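Local coordinates for protein acetyltransferase (Escherichia coli, PDB 7BYY) that probably transfers the acetyl group of acetyl-CoA to the amino group of glycyl-tRNA, acting as a GNAT-family toxin, at residues E66-K80 / I95-Y109. The protein carries 1 engineered substitution. Numbering follows the deposited sequence.
Sequences ELIGICTFTAYSLEK and IGVVRLVMLGVARKY
Two residues of 95-109, Val101 and Met102, sit opposite the single residue Thr72, a classic beta bulge. Thr72 O takes the N-H of Val101 at 3.1 Å and, more weakly, that of Met102. Thr72 OG1 sits between its backbone N and carbonyl carbon (chi1 57°), which turns it to Met102 CB and to Val101 CG2. The antiparallel register slips by one residue between Thr72 and Phe73.

Beyond the bulge, the guanidinium of Arg99 lies flat over one face of the Tyr76 ring. The planes are 22° apart, and Arg99 CZ is 4.5 Å from the ring centroid, a cation-pi contact. Arg99 NH2 also donates to Thr74 OG1 at 3.2 Å. Val101 CG1 lies over the rim of the opposite face.

These are the long central strands 67-79 and 94-105 of the GNAT fold. The bulge is consistent with the one in the fourth strand of GNAT enzymes, which parts it from the next strand and offers backbone groups to the pantetheine arm of acetyl-CoA. On the opposite sheet face, Cys71 SG meets Leu100 CD1 at 3.4 Å, and both pack on Phe122 of helix 114-132.

At the far end, Ile68 CG1 sits over the centre of the Tyr109 ring, 3.6 Å from its centroid. Nearby, Lys108 NZ reaches the syn lone pair of Glu66 OE2 at 3.1 Å in a salt bridge.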
loop_
_atom_site.group_PDB
_atom_site.type_symbol
_atom_site.label_atom_id
_atom_site.label_comp_id
_atom_site.label_asym_id
_atom_site.label_seq_id
_atom_site.Cartn_x
_atom_site.Cartn_y
_atom_site.Cartn_z
ATOM N N GLU A 66 2.148 -13.722 26.512
ATOM C CA GLU A 66 3.507 -13.308 26.186
ATOM C C GLU A 66 3.664 -13.023 24.694
ATOM O O GLU A 66 3.015 -13.637 23.841
ATOM C CB GLU A 66 4.509 -14.382 26.612
ATOM C CG GLU A 66 4.847 -14.381 28.094
ATOM C CD GLU A 66 6.265 -14.856 28.367
ATOM O OE1 GLU A 66 7.015 -15.066 27.390
ATOM O OE2 GLU A 66 6.632 -15.013 29.554
ATOM N N LEU A 67 4.550 -12.079 24.389
ATOM C CA LEU A 67 4.830 -11.686 23.010
ATOM C C LEU A 67 5.796 -12.701 22.415
ATOM O O LEU A 67 6.991 -12.696 22.721
ATOM C CB LEU A 67 5.398 -10.272 22.960
ATOM C CG LEU A 67 5.707 -9.713 21.569
ATOM C CD1 LEU A 67 4.477 -9.777 20.675
ATOM C CD2 LEU A 67 6.234 -8.290 21.664
ATOM N N ILE A 68 5.276 -13.581 21.560
ATOM C CA ILE A 68 6.108 -14.618 20.960
ATOM C C ILE A 68 6.892 -14.061 19.780
ATOM O O ILE A 68 8.107 -14.260 19.669
ATOM C CB ILE A 68 5.240 -15.821 20.549
ATOM C CG1 ILE A 68 4.699 -16.526 21.794
ATOM C CG2 ILE A 68 6.036 -16.786 19.680
ATOM C CD1 ILE A 68 3.356 -17.195 21.586
ATOM N N GLY A 69 6.213 -13.352 18.884
ATOM C CA GLY A 69 6.875 -12.774 17.731
ATOM C C GLY A 69 6.244 -11.458 17.335
ATOM O O GLY A 69 5.116 -11.135 17.724
ATOM N N ILE A 70 6.998 -10.693 16.547
ATOM C CA ILE A 70 6.542 -9.415 16.022
ATOM C C ILE A 70 6.871 -9.362 14.536
ATOM O O ILE A 70 7.733 -10.090 14.037
ATOM C CB ILE A 70 7.175 -8.214 16.761
ATOM C CG1 ILE A 70 6.251 -6.997 16.698
ATOM C CG2 ILE A 70 8.542 -7.883 16.177
ATOM C CD1 ILE A 70 4.965 -7.171 17.462
ATOM N N CYS A 71 6.163 -8.484 13.829
ATOM C CA CYS A 71 6.342 -8.367 12.386
ATOM C C CYS A 71 5.831 -7.003 11.947
ATOM O O CYS A 71 4.620 -6.764 11.975
ATOM C CB CYS A 71 5.605 -9.486 11.670
ATOM S SG CYS A 71 5.459 -9.218 9.913
ATOM N N THR A 72 6.737 -6.123 11.531
ATOM C CA THR A 72 6.375 -4.779 11.102
ATOM C C THR A 72 6.619 -4.613 9.607
ATOM O O THR A 72 7.555 -5.188 9.043
ATOM C CB THR A 72 7.161 -3.711 11.870
ATOM O OG1 THR A 72 8.564 -3.936 11.707
ATOM C CG2 THR A 72 6.814 -3.753 13.353
ATOM N N PHE A 73 5.771 -3.805 8.973
ATOM C CA PHE A 73 5.808 -3.656 7.526
ATOM C C PHE A 73 5.229 -2.299 7.148
ATOM O O PHE A 73 4.391 -1.746 7.866
ATOM C CB PHE A 73 5.033 -4.784 6.839
ATOM C CG PHE A 73 3.667 -5.015 7.418
ATOM C CD1 PHE A 73 3.497 -5.814 8.538
ATOM C CD2 PHE A 73 2.550 -4.433 6.840
ATOM C CE1 PHE A 73 2.241 -6.027 9.073
ATOM C CE2 PHE A 73 1.291 -4.646 7.368
ATOM C CZ PHE A 73 1.136 -5.445 8.487
ATOM N N THR A 74 5.698 -1.767 6.020
ATOM C CA THR A 74 5.282 -0.466 5.509
ATOM C C THR A 74 4.955 -0.588 4.025
ATOM O O THR A 74 5.051 -1.664 3.429
ATOM C CB THR A 74 6.370 0.601 5.709
ATOM O OG1 THR A 74 7.408 0.413 4.738
ATOM C CG2 THR A 74 6.974 0.516 7.099
ATOM N N ALA A 75 4.571 0.533 3.426
ATOM C CA ALA A 75 4.434 0.621 1.979
ATOM C C ALA A 75 5.745 1.101 1.371
ATOM O O ALA A 75 6.484 1.881 1.978
ATOM C CB ALA A 75 3.293 1.564 1.591
ATOM N N TYR A 76 6.032 0.625 0.163
ATOM C CA TYR A 76 7.337 0.855 -0.437
ATOM C C TYR A 76 7.217 0.725 -1.948
ATOM O O TYR A 76 6.314 0.062 -2.462
ATOM C CB TYR A 76 8.375 -0.129 0.116
ATOM C CG TYR A 76 9.813 0.271 -0.110
ATOM C CD1 TYR A 76 10.234 1.577 0.099
ATOM C CD2 TYR A 76 10.756 -0.663 -0.519
ATOM C CE1 TYR A 76 11.552 1.941 -0.103
ATOM C CE2 TYR A 76 12.075 -0.309 -0.720
ATOM C CZ TYR A 76 12.468 0.995 -0.512
ATOM O OH TYR A 76 13.782 1.351 -0.715
ATOM N N SER A 77 8.141 1.374 -2.653
ATOM C CA SER A 77 8.172 1.327 -4.107
ATOM C C SER A 77 9.609 1.157 -4.573
ATOM O O SER A 77 10.534 1.721 -3.980
ATOM C CB SER A 77 7.559 2.592 -4.727
ATOM O OG SER A 77 8.353 3.737 -4.464
ATOM N N LEU A 78 9.788 0.375 -5.638
ATOM C CA LEU A 78 11.099 0.083 -6.196
ATOM C C LEU A 78 11.099 0.361 -7.691
ATOM O O LEU A 78 10.061 0.281 -8.353
ATOM C CB LEU A 78 11.500 -1.376 -5.964
ATOM C CG LEU A 78 11.409 -1.917 -4.541
ATOM C CD1 LEU A 78 11.017 -3.385 -4.559
ATOM C CD2 LEU A 78 12.731 -1.724 -3.823
ATOM N N GLU A 79 12.277 0.683 -8.216
ATOM C CA GLU A 79 12.451 0.796 -9.655
ATOM C C GLU A 79 12.506 -0.591 -10.285
ATOM O O GLU A 79 12.910 -1.570 -9.649
ATOM C CB GLU A 79 13.724 1.574 -9.988
ATOM C CG GLU A 79 13.955 2.797 -9.115
ATOM C CD GLU A 79 15.404 3.249 -9.120
ATOM O OE1 GLU A 79 15.960 3.461 -10.220
ATOM O OE2 GLU A 79 15.990 3.389 -8.023
ATOM N N LYS A 80 12.101 -0.667 -11.555
ATOM C CA LYS A 80 12.060 -1.951 -12.248
ATOM C C LYS A 80 13.440 -2.578 -12.404
ATOM O O LYS A 80 13.530 -3.788 -12.641
ATOM C CB LYS A 80 11.404 -1.791 -13.623
ATOM C CG LYS A 80 11.834 -0.548 -14.393
ATOM C CD LYS A 80 11.421 -0.629 -15.860
ATOM C CE LYS A 80 11.987 0.537 -16.664
ATOM N NZ LYS A 80 11.931 0.297 -18.136
ATOM N N ILE A 95 7.578 0.140 -9.221
ATOM C CA ILE A 95 6.972 -1.108 -8.768
ATOM C C ILE A 95 6.551 -0.916 -7.317
ATOM O O ILE A 95 7.397 -0.745 -6.432
ATOM C CB ILE A 95 7.940 -2.291 -8.915
ATOM C CG1 ILE A 95 8.149 -2.628 -10.391
ATOM C CG2 ILE A 95 7.427 -3.505 -8.163
ATOM C CD1 ILE A 95 6.871 -2.990 -11.118
ATOM N N GLY A 96 5.239 -0.947 -7.066
ATOM C CA GLY A 96 4.723 -0.832 -5.715
ATOM C C GLY A 96 4.674 -2.189 -5.043
ATOM O O GLY A 96 4.147 -3.152 -5.606
ATOM N N VAL A 97 5.246 -2.266 -3.839
ATOM C CA VAL A 97 5.309 -3.505 -3.069
ATOM C C VAL A 97 5.060 -3.190 -1.600
ATOM O O VAL A 97 5.047 -2.032 -1.178
ATOM C CB VAL A 97 6.665 -4.234 -3.217
ATOM C CG1 VAL A 97 6.932 -4.624 -4.667
ATOM C CG2 VAL A 97 7.792 -3.380 -2.649
ATOM N N VAL A 98 4.875 -4.246 -0.817
ATOM C CA VAL A 98 4.844 -4.148 0.636
ATOM C C VAL A 98 6.206 -4.586 1.155
ATOM O O VAL A 98 6.662 -5.695 0.855
ATOM C CB VAL A 98 3.719 -5.002 1.238
ATOM C CG1 VAL A 98 3.906 -5.132 2.744
ATOM C CG2 VAL A 98 2.361 -4.394 0.910
ATOM N N ARG A 99 6.865 -3.723 1.920
ATOM C CA ARG A 99 8.178 -4.048 2.459
ATOM C C ARG A 99 8.041 -4.664 3.845
ATOM O O ARG A 99 7.363 -4.110 4.716
ATOM C CB ARG A 99 9.077 -2.814 2.531
ATOM C CG ARG A 99 10.421 -3.113 3.179
ATOM C CD ARG A 99 11.333 -1.907 3.203
ATOM N NE ARG A 99 10.629 -0.710 3.642
ATOM C CZ ARG A 99 11.223 0.347 4.184
ATOM N NH1 ARG A 99 12.540 0.348 4.360
ATOM N NH2 ARG A 99 10.498 1.400 4.550
ATOM N N LEU A 100 8.684 -5.814 4.037
ATOM C CA LEU A 100 8.824 -6.424 5.354
ATOM C C LEU A 100 10.102 -5.881 5.978
ATOM O O LEU A 100 11.206 -6.176 5.507
ATOM C CB LEU A 100 8.859 -7.946 5.245
ATOM C CG LEU A 100 8.712 -8.723 6.552
ATOM C CD1 LEU A 100 7.373 -8.416 7.183
ATOM C CD2 LEU A 100 8.860 -10.216 6.318
ATOM N N VAL A 101 9.961 -5.071 7.024
ATOM C CA VAL A 101 11.118 -4.411 7.612
ATOM C C VAL A 101 11.635 -5.117 8.861
ATOM O O VAL A 101 12.802 -4.917 9.231
ATOM C CB VAL A 101 10.810 -2.929 7.918
ATOM C CG1 VAL A 101 10.074 -2.294 6.748
ATOM C CG2 VAL A 101 10.007 -2.793 9.192
ATOM N N MET A 102 10.820 -5.951 9.505
ATOM C CA MET A 102 11.254 -6.631 10.715
ATOM C C MET A 102 10.370 -7.841 10.957
ATOM O O MET A 102 9.151 -7.772 10.776
ATOM C CB MET A 102 11.203 -5.699 11.930
ATOM C CG MET A 102 12.559 -5.210 12.382
ATOM S SD MET A 102 12.436 -3.998 13.704
ATOM C CE MET A 102 11.568 -2.673 12.862
ATOM N N LEU A 103 10.993 -8.944 11.364
ATOM C CA LEU A 103 10.243 -10.104 11.836
ATOM C C LEU A 103 11.154 -10.875 12.777
ATOM O O LEU A 103 12.155 -11.450 12.339
ATOM C CB LEU A 103 9.770 -10.971 10.676
ATOM C CG LEU A 103 9.448 -12.435 10.987
ATOM C CD1 LEU A 103 8.259 -12.539 11.915
ATOM C CD2 LEU A 103 9.177 -13.199 9.708
ATOM N N GLY A 104 10.818 -10.864 14.053
ATOM C CA GLY A 104 11.610 -11.552 15.056
ATOM C C GLY A 104 10.744 -12.414 15.947
ATOM O O GLY A 104 9.620 -12.044 16.287
ATOM N N VAL A 105 11.281 -13.575 16.314
ATOM C CA VAL A 105 10.649 -14.491 17.256
ATOM C C VAL A 105 11.492 -14.506 18.521
ATOM O O VAL A 105 12.720 -14.645 18.450
ATOM C CB VAL A 105 10.514 -15.908 16.669
ATOM C CG1 VAL A 105 10.129 -16.903 17.760
ATOM C CG2 VAL A 105 9.498 -15.926 15.539
ATOM N N ALA A 106 10.840 -14.353 19.673
ATOM C CA ALA A 106 11.549 -14.395 20.943
ATOM C C ALA A 106 12.328 -15.699 21.073
ATOM O O ALA A 106 11.900 -16.756 20.600
ATOM C CB ALA A 106 10.574 -14.235 22.110
ATOM N N ARG A 107 13.492 -15.614 21.722
ATOM C CA ARG A 107 14.443 -16.721 21.687
ATOM C C ARG A 107 13.894 -17.967 22.371
ATOM O O ARG A 107 14.169 -19.091 21.934
ATOM C CB ARG A 107 15.765 -16.297 22.326
ATOM C CG ARG A 107 16.691 -15.545 21.383
ATOM C CD ARG A 107 18.132 -15.655 21.832
ATOM N NE ARG A 107 18.296 -15.188 23.205
ATOM C CZ ARG A 107 19.142 -15.721 24.078
ATOM N NH1 ARG A 107 19.907 -16.746 23.724
ATOM N NH2 ARG A 107 19.222 -15.230 25.307
ATOM N N LYS A 108 13.120 -17.797 23.440
ATOM C CA LYS A 108 12.588 -18.959 24.142
ATOM C C LYS A 108 11.435 -19.627 23.403
ATOM O O LYS A 108 10.886 -20.609 23.911
ATOM C CB LYS A 108 12.153 -18.576 25.559
ATOM C CG LYS A 108 10.962 -17.647 25.646
ATOM C CD LYS A 108 10.342 -17.726 27.031
ATOM C CE LYS A 108 9.935 -16.357 27.534
ATOM N NZ LYS A 108 9.366 -16.423 28.910
ATOM N N TYR A 109 11.055 -19.121 22.226
ATOM C CA TYR A 109 10.098 -19.786 21.352
ATOM C C TYR A 109 10.697 -20.179 20.010
ATOM O O TYR A 109 9.982 -20.741 19.172
ATOM C CB TYR A 109 8.874 -18.898 21.097
ATOM C CG TYR A 109 8.264 -18.287 22.332
ATOM C CD1 TYR A 109 8.680 -17.045 22.789
ATOM C CD2 TYR A 109 7.257 -18.940 23.032
ATOM C CE1 TYR A 109 8.124 -16.473 23.911
ATOM C CE2 TYR A 109 6.691 -18.375 24.159
ATOM C CZ TYR A 109 7.131 -17.142 24.592
ATOM O OH TYR A 109 6.580 -16.574 25.711
#